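Local coordinates for protein beta-galactosidase BgaB (Bifidobacterium adolescentis, PDB 5VYM) that removes terminal non-reducing beta-galactose by hydrolysis from galacto-oligosaccharides, above all Gal(beta1-4)Gal, and is represented here by its trimerisation domain, at residues M27-W32 and L66-I71; A8-A13 and K62-P67; P140-L145 and T158-Q163. One frame throughout, in Å; residues are numbered along the deposited sequence.

Interaction 1 (M27-W32 and L66-I71); sequences MKLNHW and LPTVLI
His31 reaches over from the start of its helix to the chain at Pro67-Val69, just where an inverse gamma turn centred on Val69 begins. CB lies 3.5 Å from Thr68 O, and CG is about as near to the same oxygen. CG stands anti to the backbone N (chi1 174°), which swings the imidazole toward the 66-71 chain, ND1 leading. ND1 donates to Pro67 O over 2.8 Å. The oxygen lies in the ring plane and the N-H comes in close to the line of that carbonyl bond, although the angle at the hydrogen is bent to 141°. Thr68 O is just 3.0 Å from ND1, but the angle is poor for a bond. Further round the ring, CE1 packs against Val69 CG2 at 3.8 Å, the two side chains lying side by side and pointing the same way. The last nitrogen, NE2, pairs with the N-H of Ser12, which fits NE2 as acceptor and ND1 as the protonated nitrogen; with both nitrogens engaged, the ring's rotation is fixed. Away from the ring, a water spans from Asn30 N, a weak donor to it, to Thr68 OG1, to which it donates at 3.1 Å, while Asp34 is the stronger partner of that hydroxyl. The buried contact thus ties the beginning of helix 31-44 to the loop leaving strand 63-66, with helix 13-20 packed against both.

Interaction 2 (A8-A13 and K62-P67); sequences AILFSA and KTVVLP
Ile9 CG2 rests against the Pro67 ring, 3.8 Å from CG and a little farther from CD, the two side chains at about a right angle; Leu10 O also comes near Pro67 CD. A chi1 of -58° sets CG1 of Ile9 beside the backbone N and CG2 anti to it, and Trp38 of helix 31-44 packs on both Ile9 and Pro67. Among the aromatic rings, Phe11 has Ala13 N over one face, 4.0 Å above the plane and toward the rim. His31 meets the Phe11 ring with the planes nearly parallel, and Trp32 meets it edge-to-face.

The ladder is parallel. Ala8 N donates to Thr63 O and Ala8 O accepts from Val65 N, so Ala8 straddles Val64; Leu10 N then donates to Val65 O over 2.9 Å at a nearly straight 173°. The short strand axes make an angle of 36°. On the side of the sheet that carries Ala8 and Val64, the closest packing is Leu10 CD1 against Val64 CG1, 3.5 Å, again at about a right angle. Leu10 CD1 also reaches Leu66 CG at 4.1 Å, and helix 74-85 covers Val64 and Leu66 through Leu80. These are the two inner strands of a parallel four-stranded sheet with helices on both faces, consistent with the glutaminase-like clan of the domain. Every hydrogen bond across the contact is between backbone atoms and the contacts between side chains are all aliphatic, so the two strands are joined without charge, by peptide pairing inside a buried apolar core.

Interaction 3 (P140-L145 and T158-Q163); sequences PGEIRL and TTRLWQ
The shortest polar bond here is the salt bridge from Arg160 NH1 to Glu142 OE2, 2.7 Å with a bent 133° at the hydrogen. The oxygen lies close to the guanidinium plane, but NH1 approaches Glu142 OE2 from above the carboxylate plane, and the planes of the two groups are 78° apart. Glu142 runs extended and Arg160 is bent at chi2 and chi3, which brings the two chains side by side. NH1 also donates weakly to Thr158 OG1, giving that nitrogen two acceptors. The pair lies across a beta hairpin, strands 143-147 and 158-163, at the edge of the five-stranded antiparallel sheet of this chain.

Ile143 and Thr159 form its hydrogen-bonded pair: Ile143 N donates to Thr159 O and Thr159 N to Ile143 O, the latter over 2.9 Å. Arg144 and Thr158 follow as a non-hydrogen-bonded pair, with Arg144 reaching on to Glu183 in a salt bridge. Trp162 points toward the other segment, its CG between the backbone N and the carbonyl carbon (chi1 58°), which brings the indole up to Ile143 and Gly141. Ile143 CD1 then makes a CH-pi contact over the six-membered ring, 3.6 Å from the centroid, while Gly141 O touches the ring edge at CZ3, 3.2 Å away. Thr159 OG1 closes an ST turn by accepting from Leu161 N, and is also bonded to Asp211 O. Beyond this turn Trp162 and Gln163 pair with a strand of the second subunit, so the sheet runs on across the interface. Leu145 CD1 meets Thr159 CG2 at 3.7 Å, the side chains at about a right angle.

Interactions 1 and 2 are one continuous piece of the parallel, helix-flanked sheet: their centres are about 11 Å apart, they share Leu66 and Pro67, and they touch where His31 meets Phe11 and Ser12. Interaction 2 pairs strands 7-11 and 63-66, while interaction 1 takes up the chain as it leaves strand 63-66 and fastens it to the start of helix 31-44. Interaction 3 comes later in the sequence and on the other side of the chain's centre, about 47 Å from interaction 1 and about 44 Å from interaction 2 between centres, in the antiparallel sheet. The chain therefore combines a buried parallel core with a hairpin, at the sheet edge within this chain, that carries on into the second subunit.

Interaction 1 (M27-W32 and L66-I71)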
loop_
_atom_site.group_PDB
_atom_site.type_symbol
_atom_site.label_atom_id
_atom_site.label_comp_id
_atom_site.label_asym_id
_atom_site.label_seq_id
_atom_site.Cartn_x
_atom_site.Cartn_y
_atom_site.Cartn_z
ATOM N N MET B 27 -11.271 -15.127 -24.280
ATOM C CA MET B 27 -12.177 -16.118 -23.717
ATOM C C MET B 27 -11.472 -17.057 -22.748
ATOM O O MET B 27 -12.145 -17.764 -21.991
ATOM C CB MET B 27 -12.838 -16.926 -24.834
ATOM C CG MET B 27 -13.633 -16.095 -25.834
ATOM S SD MET B 27 -15.046 -15.237 -25.113
ATOM C CE MET B 27 -14.395 -13.577 -24.927
ATOM N N LYS B 28 -10.137 -17.083 -22.758
ATOM C CA LYS B 28 -9.395 -17.894 -21.800
ATOM C C LYS B 28 -9.533 -17.366 -20.377
ATOM O O LYS B 28 -9.329 -18.125 -19.424
ATOM C CB LYS B 28 -7.921 -17.957 -22.209
ATOM C CG LYS B 28 -7.077 -18.948 -21.416
ATOM C CD LYS B 28 -7.614 -20.364 -21.535
ATOM C CE LYS B 28 -6.643 -21.373 -20.937
ATOM N NZ LYS B 28 -6.363 -21.108 -19.497
ATOM N N LEU B 29 -9.877 -16.090 -20.215
ATOM C CA LEU B 29 -10.127 -15.524 -18.893
ATOM C C LEU B 29 -11.378 -16.163 -18.303
ATOM O O LEU B 29 -12.497 -15.877 -18.740
ATOM C CB LEU B 29 -10.277 -14.010 -18.987
ATOM C CG LEU B 29 -9.026 -13.240 -19.408
ATOM C CD1 LEU B 29 -9.341 -11.764 -19.610
ATOM C CD2 LEU B 29 -7.921 -13.423 -18.377
ATOM N N ASN B 30 -11.189 -17.035 -17.316
ATOM C CA ASN B 30 -12.293 -17.742 -16.673
ATOM C C ASN B 30 -11.977 -17.833 -15.187
ATOM O O ASN B 30 -11.022 -18.513 -14.796
ATOM C CB ASN B 30 -12.492 -19.130 -17.285
ATOM C CG ASN B 30 -13.792 -19.783 -16.851
ATOM O OD1 ASN B 30 -14.133 -19.799 -15.669
ATOM N ND2 ASN B 30 -14.528 -20.326 -17.815
ATOM N N HIS B 31 -12.778 -17.157 -14.362
ATOM C CA HIS B 31 -12.472 -17.083 -12.936
ATOM C C HIS B 31 -12.572 -18.452 -12.273
ATOM O O HIS B 31 -11.625 -18.909 -11.622
ATOM C CB HIS B 31 -13.398 -16.083 -12.243
ATOM C CG HIS B 31 -13.249 -16.063 -10.755
ATOM N ND1 HIS B 31 -12.021 -16.113 -10.130
ATOM C CD2 HIS B 31 -14.172 -16.006 -9.766
ATOM C CE1 HIS B 31 -12.195 -16.086 -8.821
ATOM N NE2 HIS B 31 -13.491 -16.021 -8.573
ATOM N N TRP B 32 -13.716 -19.125 -12.429
ATOM C CA TRP B 32 -13.909 -20.396 -11.738
ATOM C C TRP B 32 -12.965 -21.473 -12.257
ATOM O O TRP B 32 -12.511 -22.320 -11.480
ATOM C CB TRP B 32 -15.358 -20.866 -11.862
ATOM C CG TRP B 32 -15.583 -22.181 -11.188
ATOM C CD1 TRP B 32 -15.846 -23.377 -11.788
ATOM C CD2 TRP B 32 -15.531 -22.440 -9.780
ATOM N NE1 TRP B 32 -15.976 -24.363 -10.838
ATOM C CE2 TRP B 32 -15.787 -23.813 -9.598
ATOM C CE3 TRP B 32 -15.300 -21.641 -8.656
ATOM C CZ2 TRP B 32 -15.817 -24.405 -8.338
ATOM C CZ3 TRP B 32 -15.331 -22.231 -7.406
ATOM C CH2 TRP B 32 -15.588 -23.600 -7.258
ATOM N N LEU B 66 -5.771 -15.213 -5.206
ATOM C CA LEU B 66 -6.810 -14.563 -6.003
ATOM C C LEU B 66 -6.553 -14.844 -7.479
ATOM O O LEU B 66 -5.826 -14.091 -8.147
ATOM C CB LEU B 66 -6.858 -13.060 -5.733
ATOM C CG LEU B 66 -7.298 -12.625 -4.335
ATOM C CD1 LEU B 66 -6.093 -12.370 -3.443
ATOM C CD2 LEU B 66 -8.193 -11.397 -4.407
ATOM N N PRO B 67 -7.133 -15.909 -8.032
ATOM C CA PRO B 67 -6.936 -16.202 -9.455
ATOM C C PRO B 67 -8.043 -15.629 -10.326
ATOM O O PRO B 67 -9.199 -16.055 -10.230
ATOM C CB PRO B 67 -6.930 -17.734 -9.490
ATOM C CG PRO B 67 -7.720 -18.160 -8.250
ATOM C CD PRO B 67 -7.951 -16.942 -7.379
ATOM N N THR B 68 -7.692 -14.668 -11.181
ATOM C CA THR B 68 -8.645 -14.001 -12.069
ATOM C C THR B 68 -9.833 -13.456 -11.276
ATOM O O THR B 68 -11.001 -13.661 -11.618
ATOM C CB THR B 68 -9.102 -14.940 -13.192
ATOM O OG1 THR B 68 -7.970 -15.663 -13.694
ATOM C CG2 THR B 68 -9.725 -14.153 -14.346
ATOM N N VAL B 69 -9.523 -12.765 -10.183
ATOM C CA VAL B 69 -10.545 -12.035 -9.418
ATOM C C VAL B 69 -10.645 -10.663 -10.075
ATOM O O VAL B 69 -10.071 -9.668 -9.627
ATOM C CB VAL B 69 -10.213 -11.966 -7.924
ATOM C CG1 VAL B 69 -11.298 -11.214 -7.166
ATOM C CG2 VAL B 69 -10.050 -13.369 -7.361
ATOM N N LEU B 70 -11.385 -10.618 -11.186
ATOM C CA LEU B 70 -11.429 -9.411 -12.007
ATOM C C LEU B 70 -12.040 -8.241 -11.249
ATOM O O LEU B 70 -11.574 -7.102 -11.372
ATOM C CB LEU B 70 -12.214 -9.682 -13.291
ATOM C CG LEU B 70 -11.557 -10.616 -14.305
ATOM C CD1 LEU B 70 -12.581 -11.582 -14.870
ATOM C CD2 LEU B 70 -10.907 -9.809 -15.417
ATOM N N ILE B 71 -13.082 -8.498 -10.466
ATOM C CA ILE B 71 -13.789 -7.456 -9.733
ATOM C C ILE B 71 -13.218 -7.398 -8.324
ATOM O O ILE B 71 -13.317 -8.369 -7.564
ATOM C CB ILE B 71 -15.302 -7.716 -9.701
ATOM C CG1 ILE B 71 -15.807 -8.145 -11.082
ATOM C CG2 ILE B 71 -16.039 -6.475 -9.224
ATOM C CD1 ILE B 71 -15.699 -7.074 -12.137
HETATM O O HOH W 1 -7.925 -17.182 -16.370
#

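Interaction 2 (A8-A13 and K62-P67)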
loop_
_atom_site.group_PDB
_atom_site.type_symbol
_atom_site.label_atom_id
_atom_site.label_comp_id
_atom_site.label_asym_id
_atom_site.label_seq_id
_atom_site.Cartn_x
_atom_site.Cartn_y
_atom_site.Cartn_z
ATOM N N ALA B 8 -6.233 -20.334 1.389
ATOM C CA ALA B 8 -7.591 -20.129 0.908
ATOM C C ALA B 8 -7.540 -19.543 -0.494
ATOM O O ALA B 8 -6.882 -18.524 -0.724
ATOM C CB ALA B 8 -8.379 -19.202 1.839
ATOM N N ILE B 9 -8.222 -20.195 -1.428
ATOM C CA ILE B 9 -8.406 -19.660 -2.772
ATOM C C ILE B 9 -9.733 -18.914 -2.791
ATOM O O ILE B 9 -10.793 -19.512 -2.581
ATOM C CB ILE B 9 -8.377 -20.776 -3.825
ATOM C CG1 ILE B 9 -7.049 -21.530 -3.752
ATOM C CG2 ILE B 9 -8.598 -20.201 -5.216
ATOM C CD1 ILE B 9 -6.964 -22.711 -4.684
ATOM N N LEU B 10 -9.675 -17.607 -3.027
ATOM C CA LEU B 10 -10.858 -16.768 -2.912
ATOM C C LEU B 10 -11.698 -16.835 -4.178
ATOM O O LEU B 10 -11.173 -16.801 -5.295
ATOM C CB LEU B 10 -10.463 -15.322 -2.624
ATOM C CG LEU B 10 -9.592 -15.106 -1.386
ATOM C CD1 LEU B 10 -9.501 -13.624 -1.069
ATOM C CD2 LEU B 10 -10.128 -15.888 -0.193
ATOM N N PHE B 11 -13.013 -16.927 -3.994
ATOM C CA PHE B 11 -13.967 -16.986 -5.092
ATOM C C PHE B 11 -14.836 -15.736 -5.083
ATOM O O PHE B 11 -15.457 -15.411 -4.064
ATOM C CB PHE B 11 -14.842 -18.238 -4.997
ATOM C CG PHE B 11 -15.995 -18.243 -5.956
ATOM C CD1 PHE B 11 -15.775 -18.331 -7.321
ATOM C CD2 PHE B 11 -17.298 -18.157 -5.495
ATOM C CE1 PHE B 11 -16.834 -18.332 -8.211
ATOM C CE2 PHE B 11 -18.363 -18.160 -6.379
ATOM C CZ PHE B 11 -18.129 -18.248 -7.739
ATOM N N SER B 12 -14.878 -15.042 -6.218
ATOM C CA SER B 12 -15.673 -13.831 -6.393
ATOM C C SER B 12 -16.769 -14.119 -7.411
ATOM O O SER B 12 -16.484 -14.305 -8.598
ATOM C CB SER B 12 -14.799 -12.666 -6.847
ATOM O OG SER B 12 -15.593 -11.580 -7.292
ATOM N N ALA B 13 -18.019 -14.155 -6.943
ATOM C CA ALA B 13 -19.139 -14.398 -7.847
ATOM C C ALA B 13 -19.245 -13.303 -8.901
ATOM O O ALA B 13 -19.530 -13.584 -10.072
ATOM C CB ALA B 13 -20.441 -14.509 -7.055
ATOM N N LYS B 62 -3.365 -18.421 6.408
ATOM C CA LYS B 62 -2.006 -17.906 6.313
ATOM C C LYS B 62 -1.673 -17.386 4.923
ATOM O O LYS B 62 -0.909 -16.422 4.795
ATOM C CB LYS B 62 -1.002 -18.991 6.709
ATOM C CG LYS B 62 -1.129 -19.452 8.152
ATOM C CD LYS B 62 -0.005 -20.403 8.522
ATOM C CE LYS B 62 -0.120 -20.861 9.966
ATOM N NZ LYS B 62 -0.178 -19.706 10.903
ATOM N N THR B 63 -2.231 -17.998 3.882
ATOM C CA THR B 63 -2.015 -17.585 2.506
ATOM C C THR B 63 -3.360 -17.475 1.805
ATOM O O THR B 63 -4.252 -18.302 2.019
ATOM C CB THR B 63 -1.108 -18.573 1.764
ATOM O OG1 THR B 63 0.170 -18.624 2.411
ATOM C CG2 THR B 63 -0.915 -18.152 0.312
ATOM N N VAL B 64 -3.502 -16.445 0.976
ATOM C CA VAL B 64 -4.727 -16.184 0.232
ATOM C C VAL B 64 -4.362 -16.025 -1.238
ATOM O O VAL B 64 -3.406 -15.314 -1.571
ATOM C CB VAL B 64 -5.453 -14.937 0.774
ATOM C CG1 VAL B 64 -6.105 -14.159 -0.340
ATOM C CG2 VAL B 64 -6.483 -15.343 1.815
ATOM N N VAL B 65 -5.106 -16.703 -2.112
ATOM C CA VAL B 65 -4.834 -16.723 -3.547
ATOM C C VAL B 65 -6.033 -16.134 -4.276
ATOM O O VAL B 65 -7.178 -16.512 -4.001
ATOM C CB VAL B 65 -4.537 -18.149 -4.048
ATOM C CG1 VAL B 65 -4.283 -18.147 -5.547
ATOM C CG2 VAL B 65 -3.350 -18.743 -3.301
ATOM N N LEU B 66 -5.771 -15.213 -5.206
ATOM C CA LEU B 66 -6.810 -14.563 -6.003
ATOM C C LEU B 66 -6.553 -14.844 -7.479
ATOM O O LEU B 66 -5.826 -14.091 -8.147
ATOM C CB LEU B 66 -6.858 -13.060 -5.733
ATOM C CG LEU B 66 -7.298 -12.625 -4.335
ATOM C CD1 LEU B 66 -6.093 -12.370 -3.443
ATOM C CD2 LEU B 66 -8.193 -11.397 -4.407
ATOM N N PRO B 67 -7.133 -15.909 -8.032
ATOM C CA PRO B 67 -6.936 -16.202 -9.455
ATOM C C PRO B 67 -8.043 -15.629 -10.326
ATOM O O PRO B 67 -9.199 -16.055 -10.230
ATOM C CB PRO B 67 -6.930 -17.734 -9.490
ATOM C CG PRO B 67 -7.720 -18.160 -8.250
ATOM C CD PRO B 67 -7.951 -16.942 -7.379
#

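Interaction 3 (P140-L145 and T158-Q163)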
loop_
_atom_site.group_PDB
_atom_site.type_symbol
_atom_site.label_atom_id
_atom_site.label_comp_id
_atom_site.label_asym_id
_atom_site.label_seq_id
_atom_site.Cartn_x
_atom_site.Cartn_y
_atom_site.Cartn_z
ATOM N N PRO B 140 -14.702 32.320 8.263
ATOM C CA PRO B 140 -14.394 31.208 9.172
ATOM C C PRO B 140 -12.917 31.178 9.556
ATOM O O PRO B 140 -12.536 31.763 10.570
ATOM C CB PRO B 140 -14.774 29.973 8.354
ATOM C CG PRO B 140 -15.779 30.466 7.367
ATOM C CD PRO B 140 -15.354 31.861 7.026
ATOM N N GLY B 141 -12.101 30.492 8.760
ATOM C CA GLY B 141 -10.661 30.550 8.925
ATOM C C GLY B 141 -10.075 29.659 10.004
ATOM O O GLY B 141 -8.973 29.130 9.834
ATOM N N GLU B 142 -10.784 29.487 11.119
ATOM C CA GLU B 142 -10.288 28.703 12.242
ATOM C C GLU B 142 -11.304 27.633 12.616
ATOM O O GLU B 142 -12.514 27.875 12.582
ATOM C CB GLU B 142 -9.993 29.594 13.454
ATOM C CG GLU B 142 -9.044 28.970 14.463
ATOM C CD GLU B 142 -8.793 29.866 15.661
ATOM O OE1 GLU B 142 -9.714 30.026 16.490
ATOM O OE2 GLU B 142 -7.676 30.414 15.770
ATOM N N ILE B 143 -10.805 26.453 12.978
ATOM C CA ILE B 143 -11.640 25.299 13.295
ATOM C C ILE B 143 -11.093 24.632 14.551
ATOM O O ILE B 143 -9.874 24.536 14.731
ATOM C CB ILE B 143 -11.690 24.301 12.118
ATOM C CG1 ILE B 143 -12.408 24.920 10.919
ATOM C CG2 ILE B 143 -12.373 23.002 12.526
ATOM C CD1 ILE B 143 -12.638 23.949 9.787
ATOM N N ARG B 144 -11.993 24.174 15.418
ATOM C CA ARG B 144 -11.607 23.478 16.635
ATOM C C ARG B 144 -11.472 21.979 16.388
ATOM O O ARG B 144 -12.018 21.426 15.429
ATOM C CB ARG B 144 -12.625 23.714 17.753
ATOM C CG ARG B 144 -12.882 25.166 18.088
ATOM C CD ARG B 144 -13.728 25.273 19.346
ATOM N NE ARG B 144 -14.473 26.527 19.403
ATOM C CZ ARG B 144 -15.709 26.679 18.938
ATOM N NH1 ARG B 144 -16.342 25.654 18.382
ATOM N NH2 ARG B 144 -16.316 27.855 19.031
ATOM N N LEU B 145 -10.740 21.323 17.282
ATOM C CA LEU B 145 -10.573 19.878 17.270
ATOM C C LEU B 145 -11.219 19.275 18.509
ATOM O O LEU B 145 -11.333 19.927 19.550
ATOM C CB LEU B 145 -9.091 19.487 17.224
ATOM C CG LEU B 145 -8.338 19.532 15.890
ATOM C CD1 LEU B 145 -8.126 20.957 15.403
ATOM C CD2 LEU B 145 -7.009 18.806 16.020
ATOM N N THR B 158 -7.160 24.420 18.267
ATOM C CA THR B 158 -7.666 25.011 17.036
ATOM C C THR B 158 -6.634 24.845 15.928
ATOM O O THR B 158 -5.509 24.396 16.156
ATOM C CB THR B 158 -8.009 26.496 17.221
ATOM O OG1 THR B 158 -6.842 27.210 17.650
ATOM C CG2 THR B 158 -9.112 26.668 18.256
ATOM N N THR B 159 -7.035 25.215 14.715
ATOM C CA THR B 159 -6.144 25.150 13.566
ATOM C C THR B 159 -6.606 26.158 12.524
ATOM O O THR B 159 -7.809 26.383 12.360
ATOM C CB THR B 159 -6.100 23.737 12.966
ATOM O OG1 THR B 159 -5.279 23.733 11.792
ATOM C CG2 THR B 159 -7.499 23.249 12.606
ATOM N N ARG B 160 -5.642 26.774 11.840
ATOM C CA ARG B 160 -5.922 27.678 10.733
ATOM C C ARG B 160 -5.427 27.124 9.404
ATOM O O ARG B 160 -5.359 27.864 8.416
ATOM C CB ARG B 160 -5.306 29.053 11.002
ATOM C CG ARG B 160 -6.010 29.838 12.099
ATOM C CD ARG B 160 -5.016 30.610 12.949
ATOM N NE ARG B 160 -4.019 29.726 13.546
ATOM C CZ ARG B 160 -4.196 29.052 14.679
ATOM N NH1 ARG B 160 -5.338 29.158 15.346
ATOM N NH2 ARG B 160 -3.231 28.268 15.145
ATOM N N LEU B 161 -5.081 25.840 9.359
ATOM C CA LEU B 161 -4.643 25.189 8.127
ATOM C C LEU B 161 -4.916 23.702 8.275
ATOM O O LEU B 161 -4.322 23.051 9.139
ATOM C CB LEU B 161 -3.161 25.446 7.864
ATOM C CG LEU B 161 -2.710 25.362 6.406
ATOM C CD1 LEU B 161 -3.012 26.669 5.688
ATOM C CD2 LEU B 161 -1.235 25.015 6.311
ATOM N N TRP B 162 -5.806 23.164 7.444
ATOM C CA TRP B 162 -6.243 21.787 7.594
ATOM C C TRP B 162 -6.425 21.146 6.226
ATOM O O TRP B 162 -6.587 21.825 5.209
ATOM C CB TRP B 162 -7.555 21.702 8.389
ATOM C CG TRP B 162 -8.667 22.477 7.757
ATOM C CD1 TRP B 162 -9.522 22.040 6.788
ATOM C CD2 TRP B 162 -9.038 23.833 8.036
ATOM N NE1 TRP B 162 -10.403 23.036 6.449
ATOM C CE2 TRP B 162 -10.130 24.147 7.203
ATOM C CE3 TRP B 162 -8.557 24.810 8.913
ATOM C CZ2 TRP B 162 -10.746 25.396 7.218
ATOM C CZ3 TRP B 162 -9.171 26.049 8.927
ATOM C CH2 TRP B 162 -10.254 26.331 8.086
ATOM N N GLN B 163 -6.397 19.816 6.221
ATOM C CA GLN B 163 -6.705 19.019 5.042
ATOM C C GLN B 163 -8.169 18.602 5.107
ATOM O O GLN B 163 -8.591 17.951 6.070
ATOM C CB GLN B 163 -5.796 17.793 4.964
ATOM C CG GLN B 163 -6.246 16.750 3.956
ATOM C CD GLN B 163 -6.010 17.171 2.521
ATOM O OE1 GLN B 163 -5.137 17.991 2.237
ATOM N NE2 GLN B 163 -6.787 16.606 1.605
#